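Local coordinates for protein omega transaminase (Pseudomonas sp., PDB 5LHA) that probably transfers amino groups between amines and carbonyl compounds as a class III, fold type I transaminase, using pyridoxal phosphate, held here in its pyridoxamine form, at residues N16-P24 and P31-I39; I412-V423 and M446-C457. All blocks are in the same frame, centred on the assembly; numbering follows the deposited sequence.

Interaction 1 (N16-P24 and P31-I39); sequences NAEKKFWHP and PHRDKTLVI
K19 and R33 run antiparallel alongside each other, each long chain ending near the other's backbone. K19 leaves with CG anti to its backbone N (chi1 -166°), runs straight and bends only at chi3, which brings NZ, tip to tip, to T36 OG1 at 2.7 Å; R33 O is also close, but too short a neighbour to weigh as modelled. The same ammonium gives a hydrogen bond to H23 NE2, 3.1 Å from NZ and in the plane of the imidazole; H23 ND1 is held by T90 O of the second subunit. Coming back the other way, R33 NH1 donates to K19 O at 2.9 Å, from above the carbonyl plane, while R33 NH2 makes a salt bridge, with a weak hydrogen bond, to E18 OE2. D34 OD1 stands off the plane of the guanidinium and adds charge attraction alone. With an alanine here instead of R33, the E18 and D34 carboxylates would probably stay close without their balancing cation, and K19 O would lose its donor. Aliphatic methylenes suit K19 too, since CG sits over the F21 ring. A buried ammonium shared between hydroxyl and imidazole is thus paid for by polar partners, consistent with holding 16-24 against 31-39.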
loop_
_atom_site.group_PDB
_atom_site.type_symbol
_atom_site.label_atom_id
_atom_site.label_comp_id
_atom_site.label_asym_id
_atom_site.label_seq_id
_atom_site.Cartn_x
_atom_site.Cartn_y
_atom_site.Cartn_z
ATOM N N ASN A 16 40.079 -22.402 -8.757
ATOM C CA ASN A 16 39.972 -21.469 -9.877
ATOM C C ASN A 16 38.589 -21.417 -10.523
ATOM O O ASN A 16 38.387 -20.585 -11.419
ATOM C CB ASN A 16 41.017 -21.789 -10.973
ATOM C CG ASN A 16 42.434 -21.372 -10.587
ATOM O OD1 ASN A 16 43.291 -22.210 -10.299
ATOM N ND2 ASN A 16 42.690 -20.066 -10.614
ATOM N N ALA A 17 37.642 -22.265 -10.101
ATOM C CA ALA A 17 36.357 -22.365 -10.791
ATOM C C ALA A 17 35.626 -21.020 -10.842
ATOM O O ALA A 17 35.672 -20.221 -9.899
ATOM C CB ALA A 17 35.471 -23.409 -10.107
ATOM N N GLU A 18 34.927 -20.787 -11.954
ATOM C CA GLU A 18 34.123 -19.583 -12.098
ATOM C C GLU A 18 32.777 -19.742 -11.399
ATOM O O GLU A 18 32.192 -20.828 -11.355
ATOM C CB GLU A 18 33.927 -19.215 -13.568
ATOM C CG GLU A 18 33.235 -17.876 -13.743
ATOM C CD GLU A 18 33.988 -16.745 -13.059
ATOM O OE1 GLU A 18 35.240 -16.812 -12.993
ATOM O OE2 GLU A 18 33.326 -15.804 -12.565
ATOM N N LYS A 19 32.281 -18.631 -10.863
ATOM C CA LYS A 19 31.119 -18.604 -9.981
ATOM C C LYS A 19 29.887 -18.127 -10.753
ATOM O O LYS A 19 29.810 -16.966 -11.159
ATOM C CB LYS A 19 31.420 -17.708 -8.784
ATOM C CG LYS A 19 30.454 -17.848 -7.630
ATOM C CD LYS A 19 30.848 -16.932 -6.483
ATOM C CE LYS A 19 32.124 -17.428 -5.831
ATOM N NZ LYS A 19 32.579 -16.579 -4.681
ATOM N N LYS A 20 28.950 -19.041 -11.004
ATOM C CA LYS A 20 27.725 -18.739 -11.735
ATOM C C LYS A 20 26.510 -18.598 -10.820
ATOM O O LYS A 20 25.387 -18.441 -11.311
ATOM C CB LYS A 20 27.456 -19.828 -12.776
ATOM C CG LYS A 20 28.592 -20.063 -13.751
ATOM C CD LYS A 20 28.913 -18.826 -14.566
ATOM C CE LYS A 20 29.311 -19.203 -15.996
ATOM N NZ LYS A 20 30.344 -20.274 -16.045
ATOM N N PHE A 21 26.703 -18.634 -9.509
ATOM C CA PHE A 21 25.619 -18.430 -8.568
ATOM C C PHE A 21 25.924 -17.222 -7.695
ATOM O O PHE A 21 27.067 -16.755 -7.615
ATOM C CB PHE A 21 25.374 -19.673 -7.699
ATOM C CG PHE A 21 26.551 -20.072 -6.865
ATOM C CD1 PHE A 21 26.736 -19.538 -5.596
ATOM C CD2 PHE A 21 27.469 -20.996 -7.342
ATOM C CE1 PHE A 21 27.827 -19.905 -4.829
ATOM C CE2 PHE A 21 28.559 -21.374 -6.581
ATOM C CZ PHE A 21 28.739 -20.832 -5.320
ATOM N N TRP A 22 24.874 -16.729 -7.044
ATOM C CA TRP A 22 24.953 -15.597 -6.131
ATOM C C TRP A 22 24.911 -16.055 -4.675
ATOM O O TRP A 22 23.989 -16.769 -4.266
ATOM C CB TRP A 22 23.815 -14.617 -6.411
ATOM C CG TRP A 22 24.128 -13.642 -7.490
ATOM C CD1 TRP A 22 25.373 -13.222 -7.870
ATOM C CD2 TRP A 22 23.192 -12.909 -8.302
ATOM N NE1 TRP A 22 25.273 -12.292 -8.878
ATOM C CE2 TRP A 22 23.949 -12.074 -9.156
ATOM C CE3 TRP A 22 21.796 -12.872 -8.386
ATOM C CZ2 TRP A 22 23.359 -11.217 -10.089
ATOM C CZ3 TRP A 22 21.206 -12.007 -9.326
ATOM C CH2 TRP A 22 21.995 -11.202 -10.163
ATOM N N HIS A 23 25.890 -15.604 -3.886
ATOM C CA HIS A 23 25.886 -15.858 -2.447
ATOM C C HIS A 23 24.765 -15.078 -1.791
ATOM O O HIS A 23 24.754 -13.842 -1.887
ATOM C CB HIS A 23 27.192 -15.424 -1.776
ATOM C CG HIS A 23 28.372 -16.283 -2.086
ATOM N ND1 HIS A 23 28.640 -17.452 -1.406
ATOM C CD2 HIS A 23 29.387 -16.117 -2.966
ATOM C CE1 HIS A 23 29.762 -17.978 -1.870
ATOM N NE2 HIS A 23 30.232 -17.188 -2.819
ATOM N N PRO A 24 23.851 -15.721 -1.073
ATOM C CA PRO A 24 22.938 -14.947 -0.237
ATOM C C PRO A 24 23.730 -14.180 0.808
ATOM O O PRO A 24 24.724 -14.671 1.355
ATOM C CB PRO A 24 22.030 -16.013 0.384
ATOM C CG PRO A 24 22.064 -17.134 -0.586
ATOM C CD PRO A 24 23.462 -17.138 -1.137
ATOM N N PRO A 31 36.296 -7.343 -6.717
ATOM C CA PRO A 31 36.795 -8.718 -6.740
ATOM C C PRO A 31 36.312 -9.565 -5.570
ATOM O O PRO A 31 36.621 -10.751 -5.527
ATOM C CB PRO A 31 38.305 -8.522 -6.674
ATOM C CG PRO A 31 38.484 -7.252 -5.880
ATOM C CD PRO A 31 37.231 -6.427 -6.035
ATOM N N HIS A 32 35.579 -8.959 -4.633
ATOM C CA HIS A 32 35.120 -9.701 -3.461
ATOM C C HIS A 32 34.295 -10.921 -3.845
ATOM O O HIS A 32 34.352 -11.945 -3.157
ATOM C CB HIS A 32 34.317 -8.789 -2.538
ATOM C CG HIS A 32 33.674 -9.506 -1.394
ATOM N ND1 HIS A 32 34.343 -9.777 -0.219
ATOM C CD2 HIS A 32 32.420 -9.992 -1.233
ATOM C CE1 HIS A 32 33.530 -10.407 0.613
ATOM N NE2 HIS A 32 32.358 -10.551 0.022
ATOM N N ARG A 33 33.536 -10.840 -4.938
ATOM C CA ARG A 33 32.638 -11.936 -5.284
ATOM C C ARG A 33 33.408 -13.229 -5.529
ATOM O O ARG A 33 32.871 -14.320 -5.316
ATOM C CB ARG A 33 31.828 -11.601 -6.534
ATOM C CG ARG A 33 30.659 -12.549 -6.730
ATOM C CD ARG A 33 29.939 -12.287 -8.026
ATOM N NE ARG A 33 30.797 -12.597 -9.164
ATOM C CZ ARG A 33 30.861 -13.800 -9.728
ATOM N NH1 ARG A 33 30.109 -14.787 -9.262
ATOM N NH2 ARG A 33 31.663 -14.015 -10.760
ATOM N N ASP A 34 34.664 -13.127 -5.972
ATOM C CA ASP A 34 35.465 -14.271 -6.399
ATOM C C ASP A 34 36.193 -14.970 -5.258
ATOM O O ASP A 34 36.753 -16.050 -5.476
ATOM C CB ASP A 34 36.491 -13.830 -7.447
ATOM C CG ASP A 34 35.860 -13.530 -8.792
ATOM O OD1 ASP A 34 34.859 -14.184 -9.145
ATOM O OD2 ASP A 34 36.379 -12.648 -9.504
ATOM N N LYS A 35 36.223 -14.381 -4.067
ATOM C CA LYS A 35 36.702 -15.093 -2.895
ATOM C C LYS A 35 35.663 -16.124 -2.470
ATOM O O LYS A 35 34.456 -15.869 -2.516
ATOM C CB LYS A 35 36.986 -14.113 -1.756
ATOM C CG LYS A 35 37.622 -14.747 -0.531
ATOM C CD LYS A 35 37.052 -14.166 0.757
ATOM C CE LYS A 35 35.628 -14.651 1.039
ATOM N NZ LYS A 35 35.611 -16.016 1.651
ATOM N N THR A 36 36.130 -17.309 -2.087
ATOM C CA THR A 36 35.224 -18.363 -1.641
ATOM C C THR A 36 35.976 -19.282 -0.694
ATOM O O THR A 36 37.136 -19.619 -0.950
ATOM C CB THR A 36 34.655 -19.193 -2.807
ATOM O OG1 THR A 36 34.430 -18.368 -3.956
ATOM C CG2 THR A 36 33.337 -19.840 -2.396
ATOM N N LEU A 37 35.333 -19.628 0.418
ATOM C CA LEU A 37 35.701 -20.781 1.234
ATOM C C LEU A 37 34.841 -21.962 0.797
ATOM O O LEU A 37 33.637 -21.981 1.062
ATOM C CB LEU A 37 35.509 -20.464 2.717
ATOM C CG LEU A 37 35.735 -21.583 3.735
ATOM C CD1 LEU A 37 37.152 -22.105 3.678
ATOM C CD2 LEU A 37 35.424 -21.067 5.127
ATOM N N VAL A 38 35.445 -22.943 0.129
ATOM C CA VAL A 38 34.708 -24.053 -0.472
ATOM C C VAL A 38 34.771 -25.263 0.455
ATOM O O VAL A 38 35.795 -25.949 0.539
ATOM C CB VAL A 38 35.247 -24.396 -1.866
ATOM C CG1 VAL A 38 34.306 -25.361 -2.573
ATOM C CG2 VAL A 38 35.446 -23.126 -2.677
ATOM N N ILE A 39 33.645 -25.559 1.100
ATOM C CA ILE A 39 33.535 -26.678 2.028
ATOM C C ILE A 39 33.239 -27.946 1.245
ATOM O O ILE A 39 32.264 -28.004 0.487
ATOM C CB ILE A 39 32.439 -26.403 3.066
ATOM C CG1 ILE A 39 32.783 -25.158 3.898
ATOM C CG2 ILE A 39 32.200 -27.636 3.934
ATOM C CD1 ILE A 39 34.075 -25.224 4.667
#

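Interaction 2 (I412-V423 and M446-C457); sequences IADEARRAGVLV and MVSALEAAFARC
E415 is the knob of this helix pair: its side chain drops into the hollow formed by A452, A453, R456 and C457 of segment 446-457. CG is anti to the backbone N (chi1 -171°), and the bend at chi2 lays the carboxylate across R456, with CD 3.5 Å from R456 CG. OE2 stands over one face of the R456 guanidinium, a long salt bridge of charges alone, while OE1 takes a weak hydrogen bond from R418 NH1 of its own helix. Alanines make the close approach possible. The CB of A453 presses into the backbone of the other helix, 3.3 Å from I412 O, and also meets A416 CB; further along, A449 CB packs on A419 CB at 3.8 Å. With such small bumps the axes of these segments come within 7.9 Å, their directions 131° apart.

Bulkier groups fill the ends. I412 wedges between F454 and C457: its CG2 makes a CH-pi contact 4.1 Å from the ring centroid, and CG1 touches C457 CB. At the other end, V421 straddles two neighbours, CG2 on A449 CB at 3.6 Å and CG1 on M446 CG, while V423 CG2 reaches L450 CD2. The turn to these valines is made by G420, whose positive phi of 100° suits glycine and closes a Schellman motif. L56 of the strand 54-57 touches both V421 and M446. This is layered alpha/beta packing, helices against the mixed sheet of the small domain, in a fold type I aminotransferase.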
loop_
_atom_site.group_PDB
_atom_site.type_symbol
_atom_site.label_atom_id
_atom_site.label_comp_id
_atom_site.label_asym_id
_atom_site.label_seq_id
_atom_site.Cartn_x
_atom_site.Cartn_y
_atom_site.Cartn_z
ATOM N N ILE A 412 38.882 -11.019 12.048
ATOM C CA ILE A 412 38.864 -11.845 13.250
ATOM C C ILE A 412 38.296 -13.220 12.929
ATOM O O ILE A 412 38.831 -14.249 13.360
ATOM C CB ILE A 412 38.071 -11.133 14.362
ATOM C CG1 ILE A 412 38.846 -9.910 14.853
ATOM C CG2 ILE A 412 37.765 -12.078 15.502
ATOM C CD1 ILE A 412 37.985 -8.875 15.553
ATOM N N ALA A 413 37.218 -13.258 12.145
ATOM C CA ALA A 413 36.623 -14.527 11.750
ATOM C C ALA A 413 37.614 -15.392 10.984
ATOM O O ALA A 413 37.719 -16.597 11.239
ATOM C CB ALA A 413 35.375 -14.277 10.909
ATOM N N ASP A 414 38.356 -14.797 10.045
ATOM C CA ASP A 414 39.321 -15.583 9.284
ATOM C C ASP A 414 40.378 -16.185 10.196
ATOM O O ASP A 414 40.717 -17.369 10.065
ATOM C CB ASP A 414 39.974 -14.731 8.197
ATOM C CG ASP A 414 39.010 -14.356 7.096
ATOM O OD1 ASP A 414 37.813 -14.685 7.223
ATOM O OD2 ASP A 414 39.449 -13.741 6.098
ATOM N N GLU A 415 40.884 -15.398 11.153
ATOM C CA GLU A 415 41.952 -15.896 12.012
ATOM C C GLU A 415 41.441 -17.002 12.927
ATOM O O GLU A 415 42.173 -17.951 13.233
ATOM C CB GLU A 415 42.563 -14.754 12.824
ATOM C CG GLU A 415 43.818 -15.175 13.557
ATOM C CD GLU A 415 44.989 -15.444 12.618
ATOM O OE1 GLU A 415 44.914 -15.060 11.428
ATOM O OE2 GLU A 415 45.964 -16.093 13.056
ATOM N N ALA A 416 40.194 -16.881 13.389
ATOM C CA ALA A 416 39.544 -17.978 14.097
ATOM C C ALA A 416 39.507 -19.246 13.250
ATOM O O ALA A 416 39.734 -20.347 13.762
ATOM C CB ALA A 416 38.129 -17.569 14.507
ATOM N N ARG A 417 39.171 -19.114 11.965
ATOM C CA ARG A 417 39.142 -20.270 11.071
ATOM C C ARG A 417 40.527 -20.887 10.928
ATOM O O ARG A 417 40.692 -22.108 11.039
ATOM C CB ARG A 417 38.596 -19.859 9.702
ATOM C CG ARG A 417 38.754 -20.898 8.605
ATOM C CD ARG A 417 38.201 -20.367 7.291
ATOM N NE ARG A 417 38.966 -19.220 6.809
ATOM C CZ ARG A 417 40.110 -19.315 6.139
ATOM N NH1 ARG A 417 40.621 -20.502 5.863
ATOM N NH2 ARG A 417 40.750 -18.222 5.738
ATOM N N ARG A 418 41.541 -20.051 10.683
ATOM C CA ARG A 418 42.905 -20.554 10.589
ATOM C C ARG A 418 43.296 -21.312 11.848
ATOM O O ARG A 418 44.089 -22.259 11.782
ATOM C CB ARG A 418 43.874 -19.403 10.321
ATOM C CG ARG A 418 43.738 -18.819 8.921
ATOM C CD ARG A 418 44.811 -17.781 8.610
ATOM N NE ARG A 418 44.383 -16.937 7.498
ATOM C CZ ARG A 418 43.795 -15.754 7.643
ATOM N NH1 ARG A 418 43.586 -15.253 8.855
ATOM N NH2 ARG A 418 43.421 -15.064 6.574
ATOM N N ALA A 419 42.738 -20.923 12.994
ATOM C CA ALA A 419 42.937 -21.650 14.241
ATOM C C ALA A 419 42.002 -22.846 14.379
ATOM O O ALA A 419 42.013 -23.499 15.429
ATOM C CB ALA A 419 42.751 -20.711 15.436
ATOM N N GLY A 420 41.204 -23.148 13.354
ATOM C CA GLY A 420 40.452 -24.386 13.301
ATOM C C GLY A 420 38.988 -24.312 13.676
ATOM O O GLY A 420 38.386 -25.360 13.927
ATOM N N VAL A 421 38.396 -23.119 13.742
ATOM C CA VAL A 421 37.000 -22.976 14.150
ATOM C C VAL A 421 36.324 -21.952 13.247
ATOM O O VAL A 421 36.717 -20.781 13.229
ATOM C CB VAL A 421 36.857 -22.551 15.623
ATOM C CG1 VAL A 421 35.398 -22.365 15.970
ATOM C CG2 VAL A 421 37.470 -23.577 16.542
ATOM N N LEU A 422 35.299 -22.379 12.516
ATOM C CA LEU A 422 34.529 -21.477 11.668
ATOM C C LEU A 422 33.437 -20.807 12.492
ATOM O O LEU A 422 32.624 -21.489 13.120
ATOM C CB LEU A 422 33.906 -22.214 10.484
ATOM C CG LEU A 422 33.182 -21.284 9.501
ATOM C CD1 LEU A 422 34.114 -20.217 8.936
ATOM C CD2 LEU A 422 32.507 -22.055 8.382
ATOM N N VAL A 423 33.447 -19.473 12.520
ATOM C CA VAL A 423 32.418 -18.665 13.165
ATOM C C VAL A 423 31.905 -17.658 12.141
ATOM O O VAL A 423 32.443 -17.531 11.039
ATOM C CB VAL A 423 32.927 -17.960 14.438
ATOM C CG1 VAL A 423 33.395 -18.996 15.446
ATOM C CG2 VAL A 423 34.050 -17.013 14.095
ATOM N N MET A 446 36.614 -23.837 20.791
ATOM C CA MET A 446 36.080 -22.580 20.278
ATOM C C MET A 446 36.601 -21.390 21.070
ATOM O O MET A 446 36.896 -20.337 20.498
ATOM C CB MET A 446 34.566 -22.641 20.296
ATOM C CG MET A 446 34.064 -23.674 19.326
ATOM S SD MET A 446 32.290 -23.627 19.184
ATOM C CE MET A 446 32.076 -22.137 18.216
ATOM N N VAL A 447 36.694 -21.532 22.390
ATOM C CA VAL A 447 37.269 -20.479 23.220
ATOM C C VAL A 447 38.696 -20.178 22.783
ATOM O O VAL A 447 39.080 -19.017 22.597
ATOM C CB VAL A 447 37.217 -20.896 24.701
ATOM C CG1 VAL A 447 38.032 -19.944 25.568
ATOM C CG2 VAL A 447 35.786 -20.938 25.167
ATOM N N SER A 448 39.498 -21.225 22.600
ATOM C CA SER A 448 40.908 -21.039 22.270
ATOM C C SER A 448 41.095 -20.348 20.925
ATOM O O SER A 448 42.037 -19.567 20.755
ATOM C CB SER A 448 41.624 -22.389 22.273
ATOM O OG SER A 448 41.594 -22.969 23.562
ATOM N N ALA A 449 40.245 -20.666 19.943
ATOM C CA ALA A 449 40.423 -20.102 18.606
ATOM C C ALA A 449 40.056 -18.623 18.560
ATOM O O ALA A 449 40.708 -17.839 17.858
ATOM C CB ALA A 449 39.604 -20.890 17.582
ATOM N N LEU A 450 39.020 -18.220 19.299
ATOM C CA LEU A 450 38.660 -16.806 19.356
ATOM C C LEU A 450 39.703 -15.999 20.122
ATOM O O LEU A 450 40.027 -14.869 19.734
ATOM C CB LEU A 450 37.270 -16.639 19.966
ATOM C CG LEU A 450 36.179 -17.198 19.047
ATOM C CD1 LEU A 450 34.884 -17.480 19.800
ATOM C CD2 LEU A 450 35.946 -16.254 17.872
ATOM N N GLU A 451 40.211 -16.546 21.229
ATOM C CA GLU A 451 41.308 -15.908 21.945
ATOM C C GLU A 451 42.488 -15.644 21.011
ATOM O O GLU A 451 43.072 -14.551 21.014
ATOM C CB GLU A 451 41.741 -16.798 23.111
ATOM C CG GLU A 451 40.746 -16.896 24.261
ATOM C CD GLU A 451 41.280 -17.742 25.414
ATOM O OE1 GLU A 451 42.168 -18.586 25.172
ATOM O OE2 GLU A 451 40.817 -17.562 26.566
ATOM N N ALA A 452 42.841 -16.637 20.188
ATOM C CA ALA A 452 43.902 -16.450 19.202
ATOM C C ALA A 452 43.535 -15.383 18.176
ATOM O O ALA A 452 44.375 -14.551 17.807
ATOM C CB ALA A 452 44.206 -17.775 18.506
ATOM N N ALA A 453 42.285 -15.390 17.704
ATOM C CA ALA A 453 41.875 -14.439 16.673
ATOM C C ALA A 453 41.938 -13.003 17.178
ATOM O O ALA A 453 42.313 -12.091 16.431
ATOM C CB ALA A 453 40.475 -14.785 16.172
ATOM N N PHE A 454 41.541 -12.774 18.433
ATOM C CA PHE A 454 41.589 -11.424 18.984
ATOM C C PHE A 454 43.002 -11.004 19.348
ATOM O O PHE A 454 43.308 -9.809 19.315
ATOM C CB PHE A 454 40.683 -11.313 20.208
ATOM C CG PHE A 454 39.241 -11.232 19.864
ATOM C CD1 PHE A 454 38.691 -10.043 19.418
ATOM C CD2 PHE A 454 38.437 -12.346 19.957
ATOM C CE1 PHE A 454 37.365 -9.970 19.089
ATOM C CE2 PHE A 454 37.114 -12.280 19.625
ATOM C CZ PHE A 454 36.574 -11.095 19.192
ATOM N N ALA A 455 43.867 -11.952 19.719
ATOM C CA ALA A 455 45.276 -11.617 19.889
ATOM C C ALA A 455 45.877 -11.160 18.569
ATOM O O ALA A 455 46.697 -10.236 18.532
ATOM C CB ALA A 455 46.047 -12.814 20.444
ATOM N N ARG A 456 45.454 -11.785 17.475
ATOM C CA ARG A 456 45.927 -11.431 16.147
ATOM C C ARG A 456 45.278 -10.144 15.650
ATOM O O ARG A 456 45.974 -9.178 15.309
ATOM C CB ARG A 456 45.643 -12.591 15.193
ATOM C CG ARG A 456 46.274 -12.466 13.834
ATOM C CD ARG A 456 47.762 -12.297 13.952
ATOM N NE ARG A 456 48.438 -12.600 12.700
ATOM C CZ ARG A 456 49.199 -13.671 12.509
ATOM N NH1 ARG A 456 49.382 -14.537 13.500
ATOM N NH2 ARG A 456 49.788 -13.867 11.335
ATOM N N CYS A 457 43.944 -10.102 15.623
ATOM C CA CYS A 457 43.216 -9.057 14.914
ATOM C C CYS A 457 42.310 -8.220 15.813
ATOM O O CYS A 457 41.485 -7.459 15.299
ATOM C CB CYS A 457 42.395 -9.681 13.783
ATOM S SG CYS A 457 43.362 -10.752 12.687
#

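In the fold
Both contacts reach the same mixed sheet, at strands 37-43 and 421-426, and they meet where L37 CD2 packs against R417 CD and L422 CD1. Interaction 1 is partly buried and lies against the second subunit, whose strand extends the sheet beside L37 and V38; its segments are joined by charge and hydrogen bonds, and several of its polar ends, among them K20, W22 and H32, bind that neighbour. Interaction 2 is the more buried and buries about twice the surface; it has no hydrogen bond between its segments and depends on fitted apolar shapes, its few charge pairs centred on E415 with R418 and R456. One thus joins segments at a subunit boundary, the other packs two helices of the domain together.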